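Local coordinates for protein SVS_variant_AS1 (Streptomyces sp. CWA1, PDB 6TJA) that probably cyclises geranylgeranyl diphosphate to the spirocyclic diterpene spiroviolene, as an engineered, ancestrally reconstructed class I terpene cyclase, at residues A[12-17]-A[334-339]; A[176-181]-A[227-232]; A[254-257]-A[263-266]. All blocks are in the same frame, centred on the assembly; numbering follows the deposited sequence.

Contact 1: residues A[12-17]-A[334-339]; sequences PIYCPL and ESPSDS
Tyr14 and Pro336 form a CH-pi contact at the surface, where the N-terminal loop ahead of helix 25-38 meets the C-terminal loop that follows helix 289-309. Pro336 CD sits over the phenol face, 3.9 Å from the centroid of the Tyr14 ring and 20° off its normal. Further along that face Pro336 CB lies 3.9 Å from Tyr14 CD2, and the peptide joining Ser335 to Pro336 crosses near the rim, with Ser335 C 3.4 Å from Tyr14 CD1. The opposite face is taken by Pro16 CD, 3.6 Å above the ring plane, which leaves the aromatic ring between two prolines. At the edge, Glu334 O approaches Tyr14 CE1 to 3.5 Å. With CG anti to the backbone N (chi1 -176°), Tyr14 lies alongside Pro336 and both side chains point the same way. Replacing Tyr14 by an alanine would probably leave the rings of Pro336 and Pro16 without the flat surface they pack on and open a gap between the two loops. Nearby, Ile13 and Ala333 are joined by backbone hydrogen bonding, and Tyr14 O accepts a bond from the side chain of Arg269 on helix 258-283. Proline suits its place: its CD hydrogens, next to the amide nitrogen, are probably slightly polarised, so the Tyr14-Pro336 meeting itself probably rests on dispersion with a weak electrostatic part.

Contact 2: residues A[176-181]-A[227-232]; sequences DDYLAM and DNDRHS
Tyr178 of helix 175-185 reaches across to Asp229, near the end of helix 211-231, and gives its hydroxyl hydrogen to the carboxylate in a buried hydrogen bond. The modelled separation of Tyr178 OH and Asp229 OD2, 2.3 Å, is very short, and its value is doubtful at this resolution. The two side chains come from opposite directions. Tyr178 has CG anti to its own N (chi1 180°), which, with CB already pointing at the 227-232 segment, carries the ring toward Asp229; Asp229 swings CG beside the backbone N and anti to the carbonyl carbon (chi1 -74°), bringing OD2 forward to meet it. OD2 lies near the ring plane, at the phenol edge, 3.3 Å from Tyr178 CZ, while ring and carboxylate planes are turned 44° apart. The second oxygen, Asp229 OD1, is 3.1 Å from Tyr178 OH, but the angle is too poor for a bond. It pairs instead with Arg182 NH2 in a salt bridge, and OD2 also accepts the backbone N of Ile246. Ile246 and Val249 of helix 246-254 pack on the tyrosine. A tyrosine suits this place because its long, rigid ring carries a donor from one helix to the other while its flanks stay apolar. The run from Asn228 to Ser232 fits the start of the NSE motif of class I terpene cyclases, and Arg182 stands where relatives carry the diphosphate-sensing arginine. With partners on both oxygens, the carboxylate is probably held in its rotation; Asp229 probably helps to position Arg182, and Tyr178 and the backbone N of Ile246 in turn hold Asp229.

Contact 3: residues A[254-257]-A[263-266]; sequences RGMS and EEAT
Glu264, on helix 258-283, faces back to the loop that leads into that helix and meets Met256 and Arg254. The residue before it, Glu263, turns aside from this contact, and its OE2 accepts Gln259 NE2 one helical turn back. Within 263-266, Glu264 makes all the contacts with the loop. Its CG stands anti to the backbone N (chi1 -174°), and a bend at chi2 (58°) then lifts the carboxylate toward Arg254 while leaving CB and CG against the methionine. Met256 CE lies 3.7 Å from Glu264 CB, with the sulfur SD 3.8 Å from the same carbon; the long, extended methionine crosses the glutamate at about a right angle. Met256 CE also rests over one face of the Arg254 guanidinium, near its rim. Arg254, bent at chi2 and chi3, turns its NH1 to Glu264 OE2 at 3.8 Å, a long salt bridge in which the oxygen lies at the guanidinium edge and the two planes stand 79° apart. At this distance the pair probably adds little more than long-range attraction, whereas the methylene and methyl groups make the close packing. A glutamate suits the site by offering both an aliphatic stem and a charged end. Next, Ala265 is small and buried, and packs on Ile246 and Tyr247 of helix 246-254. Thr266 closes the segment, its OG1 returning to Val262 O as a threonine in a helix often does. In the loop, Gly255 ends the first helix with positive phi, easily adopted without a side chain, and Ser257 N-caps the next, its OG accepting Glu260 N. The whole is a short connection between consecutive helices 246-254 and 258-283 of the all-alpha class I terpene cyclase fold.

In the fold
Helix 258-283 relates the three contacts: it carries one side of contact 3, and its Arg269 reaches contact 1, at Tyr14 O, and contact 2, at Asp227 OD1. Contacts 1 and 2 lie 18 Å apart between centres yet touch, Ile13 CG1 packing 3.6 Å from Arg230 NE. Contact 3, again 18 Å from contact 1, meets it where Ser337 OG comes within 3.4 Å of Thr266 O. Contacts 2 and 3, 13 Å apart between centres, have Ile246 between them: its N bonds Asp229 and its side chain packs on Ala265. Contact 2, buried and 11 Å from the chain's centre, includes the NSE-like sequence; contacts 1 and 3 lie at the surface, 20 and 24 Å from that centre.

Contact 1: residues A[12-17]-A[334-339]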
loop_
_atom_site.group_PDB
_atom_site.type_symbol
_atom_site.label_atom_id
_atom_site.label_comp_id
_atom_site.label_asym_id
_atom_site.label_seq_id
_atom_site.Cartn_x
_atom_site.Cartn_y
_atom_site.Cartn_z
ATOM N N PRO A 12 -16.689 -29.097 12.041
ATOM C CA PRO A 12 -16.355 -28.088 13.047
ATOM C C PRO A 12 -14.937 -27.550 12.770
ATOM O O PRO A 12 -14.173 -28.218 12.105
ATOM C CB PRO A 12 -16.486 -28.823 14.394
ATOM C CG PRO A 12 -16.267 -30.288 14.051
ATOM C CD PRO A 12 -16.667 -30.458 12.594
ATOM N N ILE A 13 -14.647 -26.337 13.239
ATOM C CA ILE A 13 -13.382 -25.598 12.961
ATOM C C ILE A 13 -12.266 -26.136 13.868
ATOM O O ILE A 13 -12.520 -26.251 15.098
ATOM C CB ILE A 13 -13.608 -24.091 13.174
ATOM C CG1 ILE A 13 -14.783 -23.595 12.329
ATOM C CG2 ILE A 13 -12.327 -23.305 12.898
ATOM C CD1 ILE A 13 -15.202 -22.171 12.635
ATOM N N TYR A 14 -11.098 -26.466 13.291
ATOM C CA TYR A 14 -9.816 -26.709 14.011
ATOM C C TYR A 14 -9.273 -25.346 14.465
ATOM O O TYR A 14 -8.952 -24.516 13.616
ATOM C CB TYR A 14 -8.789 -27.442 13.130
ATOM C CG TYR A 14 -7.511 -27.791 13.854
ATOM C CD1 TYR A 14 -7.552 -28.575 14.994
ATOM C CD2 TYR A 14 -6.270 -27.300 13.458
ATOM C CE1 TYR A 14 -6.403 -28.886 15.707
ATOM C CE2 TYR A 14 -5.109 -27.593 14.171
ATOM C CZ TYR A 14 -5.177 -28.397 15.298
ATOM O OH TYR A 14 -4.077 -28.732 16.049
ATOM N N CYS A 15 -9.256 -25.059 15.761
ATOM C CA CYS A 15 -8.718 -23.771 16.266
ATOM C C CYS A 15 -8.277 -23.895 17.717
ATOM O O CYS A 15 -8.890 -23.293 18.606
ATOM C CB CYS A 15 -9.721 -22.635 16.150
ATOM S SG CYS A 15 -8.907 -21.016 16.141
ATOM N N PRO A 16 -7.188 -24.597 17.939
ATOM C CA PRO A 16 -6.683 -24.762 19.289
ATOM C C PRO A 16 -5.877 -23.553 19.715
ATOM O O PRO A 16 -4.732 -23.682 19.957
ATOM C CB PRO A 16 -5.814 -25.989 19.164
ATOM C CG PRO A 16 -5.331 -25.938 17.775
ATOM C CD PRO A 16 -6.417 -25.367 16.961
ATOM N N LEU A 17 -6.510 -22.409 19.805
ATOM C CA LEU A 17 -5.882 -21.183 20.174
ATOM C C LEU A 17 -6.623 -20.524 21.336
ATOM O O LEU A 17 -7.739 -20.815 21.612
ATOM C CB LEU A 17 -5.838 -20.259 18.971
ATOM C CG LEU A 17 -4.663 -20.175 18.005
ATOM C CD1 LEU A 17 -4.020 -21.487 17.727
ATOM C CD2 LEU A 17 -5.044 -19.556 16.697
ATOM N N GLU A 334 -10.842 -31.347 17.216
ATOM C CA GLU A 334 -9.696 -31.643 18.104
ATOM C C GLU A 334 -8.429 -31.839 17.261
ATOM O O GLU A 334 -7.331 -31.519 17.764
ATOM C CB GLU A 334 -10.049 -32.866 18.952
ATOM C CG GLU A 334 -8.991 -33.234 19.971
ATOM C CD GLU A 334 -9.372 -34.458 20.784
ATOM O OE1 GLU A 334 -10.594 -34.764 20.848
ATOM O OE2 GLU A 334 -8.453 -35.106 21.341
ATOM N N SER A 335 -8.566 -32.326 16.027
ATOM C CA SER A 335 -7.442 -32.604 15.087
ATOM C C SER A 335 -7.627 -31.811 13.801
ATOM O O SER A 335 -8.762 -31.540 13.402
ATOM C CB SER A 335 -7.361 -34.076 14.755
ATOM O OG SER A 335 -7.517 -34.879 15.913
ATOM N N PRO A 336 -6.527 -31.468 13.084
ATOM C CA PRO A 336 -6.623 -30.918 11.728
ATOM C C PRO A 336 -7.072 -31.998 10.725
ATOM O O PRO A 336 -6.842 -33.139 10.964
ATOM C CB PRO A 336 -5.187 -30.433 11.441
ATOM C CG PRO A 336 -4.334 -31.379 12.247
ATOM C CD PRO A 336 -5.126 -31.618 13.518
ATOM N N SER A 337 -7.718 -31.603 9.637
ATOM C CA SER A 337 -8.247 -32.521 8.598
ATOM C C SER A 337 -7.116 -32.920 7.639
ATOM O O SER A 337 -7.288 -33.834 6.853
ATOM C CB SER A 337 -9.385 -31.869 7.884
ATOM O OG SER A 337 -8.978 -30.609 7.358
ATOM N N ASP A 338 -5.976 -32.244 7.721
ATOM C CA ASP A 338 -4.809 -32.507 6.853
ATOM C C ASP A 338 -3.580 -32.063 7.642
ATOM O O ASP A 338 -3.613 -30.929 8.150
ATOM C CB ASP A 338 -4.981 -31.779 5.511
ATOM C CG ASP A 338 -3.808 -31.910 4.551
ATOM O OD1 ASP A 338 -3.036 -32.860 4.713
ATOM O OD2 ASP A 338 -3.670 -31.051 3.656
ATOM N N SER A 339 -2.558 -32.884 7.702
ATOM C CA SER A 339 -1.385 -32.575 8.462
ATOM C C SER A 339 -0.131 -32.399 7.668
ATOM O O SER A 339 0.904 -32.337 8.237
ATOM C CB SER A 339 -1.140 -33.682 9.463
ATOM O OG SER A 339 -1.849 -33.440 10.631
#

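Contact 2: residues A[176-181]-A[227-232]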
loop_
_atom_site.group_PDB
_atom_site.type_symbol
_atom_site.label_atom_id
_atom_site.label_comp_id
_atom_site.label_asym_id
_atom_site.label_seq_id
_atom_site.Cartn_x
_atom_site.Cartn_y
_atom_site.Cartn_z
ATOM N N ASP A 176 -4.310 -19.948 -6.800
ATOM C CA ASP A 176 -3.144 -19.075 -6.506
ATOM C C ASP A 176 -3.586 -17.610 -6.433
ATOM O O ASP A 176 -3.239 -16.965 -5.419
ATOM C CB ASP A 176 -1.984 -19.233 -7.502
ATOM C CG ASP A 176 -0.681 -18.670 -6.942
ATOM O OD1 ASP A 176 -0.272 -19.082 -5.849
ATOM O OD2 ASP A 176 -0.074 -17.853 -7.596
ATOM N N ASP A 177 -4.261 -17.108 -7.469
ATOM C CA ASP A 177 -4.803 -15.719 -7.541
ATOM C C ASP A 177 -5.845 -15.481 -6.423
ATOM O O ASP A 177 -5.823 -14.379 -5.832
ATOM C CB ASP A 177 -5.423 -15.415 -8.909
ATOM C CG ASP A 177 -4.435 -15.161 -10.045
ATOM O OD1 ASP A 177 -3.236 -15.111 -9.779
ATOM O OD2 ASP A 177 -4.889 -14.978 -11.195
ATOM N N TYR A 178 -6.751 -16.433 -6.165
ATOM C CA TYR A 178 -7.802 -16.290 -5.141
ATOM C C TYR A 178 -7.172 -16.064 -3.755
ATOM O O TYR A 178 -7.677 -15.168 -3.026
ATOM C CB TYR A 178 -8.776 -17.460 -5.074
ATOM C CG TYR A 178 -9.783 -17.209 -4.002
ATOM C CD1 TYR A 178 -9.699 -17.861 -2.782
ATOM C CD2 TYR A 178 -10.723 -16.206 -4.141
ATOM C CE1 TYR A 178 -10.569 -17.565 -1.747
ATOM C CE2 TYR A 178 -11.609 -15.897 -3.116
ATOM C CZ TYR A 178 -11.506 -16.558 -1.903
ATOM O OH TYR A 178 -12.346 -16.276 -0.869
ATOM N N LEU A 179 -6.182 -16.867 -3.378
ATOM C CA LEU A 179 -5.534 -16.777 -2.041
ATOM C C LEU A 179 -4.748 -15.467 -1.975
ATOM O O LEU A 179 -4.871 -14.754 -0.958
ATOM C CB LEU A 179 -4.635 -17.990 -1.817
ATOM C CG LEU A 179 -5.369 -19.323 -1.737
ATOM C CD1 LEU A 179 -4.379 -20.453 -1.553
ATOM C CD2 LEU A 179 -6.399 -19.329 -0.611
ATOM N N ALA A 180 -4.030 -15.117 -3.043
ATOM C CA ALA A 180 -3.318 -13.816 -3.110
ATOM C C ALA A 180 -4.323 -12.670 -2.924
ATOM O O ALA A 180 -4.062 -11.757 -2.128
ATOM C CB ALA A 180 -2.549 -13.692 -4.405
ATOM N N MET A 181 -5.454 -12.726 -3.625
ATOM C CA MET A 181 -6.449 -11.634 -3.673
ATOM C C MET A 181 -7.123 -11.506 -2.298
ATOM O O MET A 181 -7.218 -10.396 -1.746
ATOM C CB MET A 181 -7.507 -11.950 -4.732
ATOM C CG MET A 181 -8.568 -10.930 -4.839
ATOM S SD MET A 181 -9.947 -11.414 -5.870
ATOM C CE MET A 181 -10.776 -12.593 -4.819
ATOM N N ASP A 227 -11.751 -18.721 7.211
ATOM C CA ASP A 227 -12.818 -18.834 8.239
ATOM C C ASP A 227 -13.976 -17.920 7.819
ATOM O O ASP A 227 -15.121 -18.370 7.901
ATOM C CB ASP A 227 -12.256 -18.644 9.656
ATOM C CG ASP A 227 -11.421 -19.837 10.093
ATOM O OD1 ASP A 227 -11.403 -20.848 9.352
ATOM O OD2 ASP A 227 -10.761 -19.744 11.124
ATOM N N ASN A 228 -13.709 -16.716 7.309
ATOM C CA ASN A 228 -14.792 -15.817 6.825
ATOM C C ASN A 228 -15.476 -16.443 5.589
ATOM O O ASN A 228 -16.712 -16.378 5.536
ATOM C CB ASN A 228 -14.331 -14.365 6.649
ATOM C CG ASN A 228 -14.074 -13.675 7.978
ATOM O OD1 ASN A 228 -14.683 -14.024 8.984
ATOM N ND2 ASN A 228 -13.149 -12.725 8.008
ATOM N N ASP A 229 -14.767 -17.101 4.656
ATOM C CA ASP A 229 -15.459 -17.751 3.504
ATOM C C ASP A 229 -16.416 -18.834 4.035
ATOM O O ASP A 229 -17.466 -19.059 3.418
ATOM C CB ASP A 229 -14.493 -18.355 2.489
ATOM C CG ASP A 229 -13.775 -17.364 1.605
ATOM O OD1 ASP A 229 -13.951 -16.142 1.825
ATOM O OD2 ASP A 229 -13.080 -17.836 0.665
ATOM N N ARG A 230 -16.038 -19.528 5.104
ATOM C CA ARG A 230 -16.843 -20.623 5.696
ATOM C C ARG A 230 -18.127 -20.002 6.260
ATOM O O ARG A 230 -19.216 -20.452 5.850
ATOM C CB ARG A 230 -16.030 -21.381 6.749
ATOM C CG ARG A 230 -16.822 -22.446 7.489
ATOM C CD ARG A 230 -16.043 -22.974 8.661
ATOM N NE ARG A 230 -16.649 -24.154 9.255
ATOM C CZ ARG A 230 -17.708 -24.152 10.071
ATOM N NH1 ARG A 230 -18.328 -23.024 10.387
ATOM N NH2 ARG A 230 -18.153 -25.296 10.561
ATOM N N HIS A 231 -17.993 -18.966 7.100
ATOM C CA HIS A 231 -19.097 -18.188 7.736
ATOM C C HIS A 231 -20.160 -17.827 6.681
ATOM O O HIS A 231 -21.348 -17.949 7.007
ATOM C CB HIS A 231 -18.515 -16.978 8.504
ATOM C CG HIS A 231 -19.515 -16.134 9.221
ATOM N ND1 HIS A 231 -19.665 -14.773 8.957
ATOM C CD2 HIS A 231 -20.400 -16.427 10.203
ATOM C CE1 HIS A 231 -20.602 -14.270 9.740
ATOM N NE2 HIS A 231 -21.073 -15.268 10.513
ATOM N N SER A 232 -19.759 -17.451 5.460
ATOM C CA SER A 232 -20.654 -17.137 4.307
ATOM C C SER A 232 -21.032 -18.399 3.521
ATOM O O SER A 232 -20.719 -18.438 2.323
ATOM C CB SER A 232 -19.989 -16.149 3.351
ATOM O OG SER A 232 -19.492 -15.012 4.030
#

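Contact 3: residues A[254-257]-A[263-266]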
loop_
_atom_site.group_PDB
_atom_site.type_symbol
_atom_site.label_atom_id
_atom_site.label_comp_id
_atom_site.label_asym_id
_atom_site.label_seq_id
_atom_site.Cartn_x
_atom_site.Cartn_y
_atom_site.Cartn_z
ATOM N N ARG A 254 -11.253 -27.301 -10.159
ATOM C CA ARG A 254 -10.985 -28.745 -9.935
ATOM C C ARG A 254 -12.226 -29.581 -10.296
ATOM O O ARG A 254 -12.193 -30.785 -10.056
ATOM C CB ARG A 254 -10.524 -28.954 -8.487
ATOM C CG ARG A 254 -9.399 -28.019 -8.036
ATOM C CD ARG A 254 -8.001 -28.557 -8.303
ATOM N NE ARG A 254 -7.926 -29.880 -7.687
ATOM C CZ ARG A 254 -7.687 -30.126 -6.393
ATOM N NH1 ARG A 254 -7.415 -29.145 -5.536
ATOM N NH2 ARG A 254 -7.704 -31.381 -5.978
ATOM N N GLY A 255 -13.288 -28.983 -10.847
ATOM C CA GLY A 255 -14.563 -29.677 -11.126
ATOM C C GLY A 255 -15.077 -30.466 -9.922
ATOM O O GLY A 255 -15.559 -31.597 -10.095
ATOM N N MET A 256 -15.017 -29.888 -8.726
ATOM C CA MET A 256 -15.523 -30.555 -7.503
ATOM C C MET A 256 -17.004 -30.219 -7.306
ATOM O O MET A 256 -17.421 -29.101 -7.659
ATOM C CB MET A 256 -14.746 -30.096 -6.262
ATOM C CG MET A 256 -13.363 -30.669 -6.157
ATOM S SD MET A 256 -12.534 -29.989 -4.721
ATOM C CE MET A 256 -11.016 -30.938 -4.763
ATOM N N SER A 257 -17.750 -31.145 -6.696
ATOM C CA SER A 257 -19.031 -30.856 -6.015
ATOM C C SER A 257 -18.769 -29.846 -4.888
ATOM O O SER A 257 -17.584 -29.659 -4.479
ATOM C CB SER A 257 -19.688 -32.101 -5.499
ATOM O OG SER A 257 -18.860 -32.784 -4.568
ATOM N N GLU A 263 -14.716 -29.908 1.811
ATOM C CA GLU A 263 -13.693 -30.810 2.401
ATOM C C GLU A 263 -12.286 -30.379 1.965
ATOM O O GLU A 263 -11.407 -30.327 2.826
ATOM C CB GLU A 263 -13.999 -32.251 2.014
ATOM C CG GLU A 263 -15.172 -32.788 2.821
ATOM C CD GLU A 263 -15.580 -34.215 2.511
ATOM O OE1 GLU A 263 -14.676 -35.014 2.134
ATOM O OE2 GLU A 263 -16.800 -34.527 2.646
ATOM N N GLU A 264 -12.068 -30.139 0.672
ATOM C CA GLU A 264 -10.774 -29.633 0.167
ATOM C C GLU A 264 -10.430 -28.317 0.883
ATOM O O GLU A 264 -9.264 -28.133 1.295
ATOM C CB GLU A 264 -10.812 -29.464 -1.350
ATOM C CG GLU A 264 -9.456 -29.073 -1.933
ATOM C CD GLU A 264 -8.315 -30.049 -1.643
ATOM O OE1 GLU A 264 -8.604 -31.208 -1.257
ATOM O OE2 GLU A 264 -7.135 -29.658 -1.817
ATOM N N ALA A 265 -11.393 -27.424 1.038
ATOM C CA ALA A 265 -11.146 -26.089 1.627
ATOM C C ALA A 265 -10.686 -26.245 3.080
ATOM O O ALA A 265 -9.756 -25.510 3.487
ATOM C CB ALA A 265 -12.363 -25.207 1.521
ATOM N N THR A 266 -11.322 -27.139 3.846
ATOM C CA THR A 266 -11.019 -27.321 5.284
ATOM C C THR A 266 -9.589 -27.849 5.384
ATOM O O THR A 266 -8.827 -27.397 6.298
ATOM C CB THR A 266 -12.072 -28.211 5.959
ATOM O OG1 THR A 266 -13.276 -27.476 5.763
ATOM C CG2 THR A 266 -11.801 -28.478 7.432
#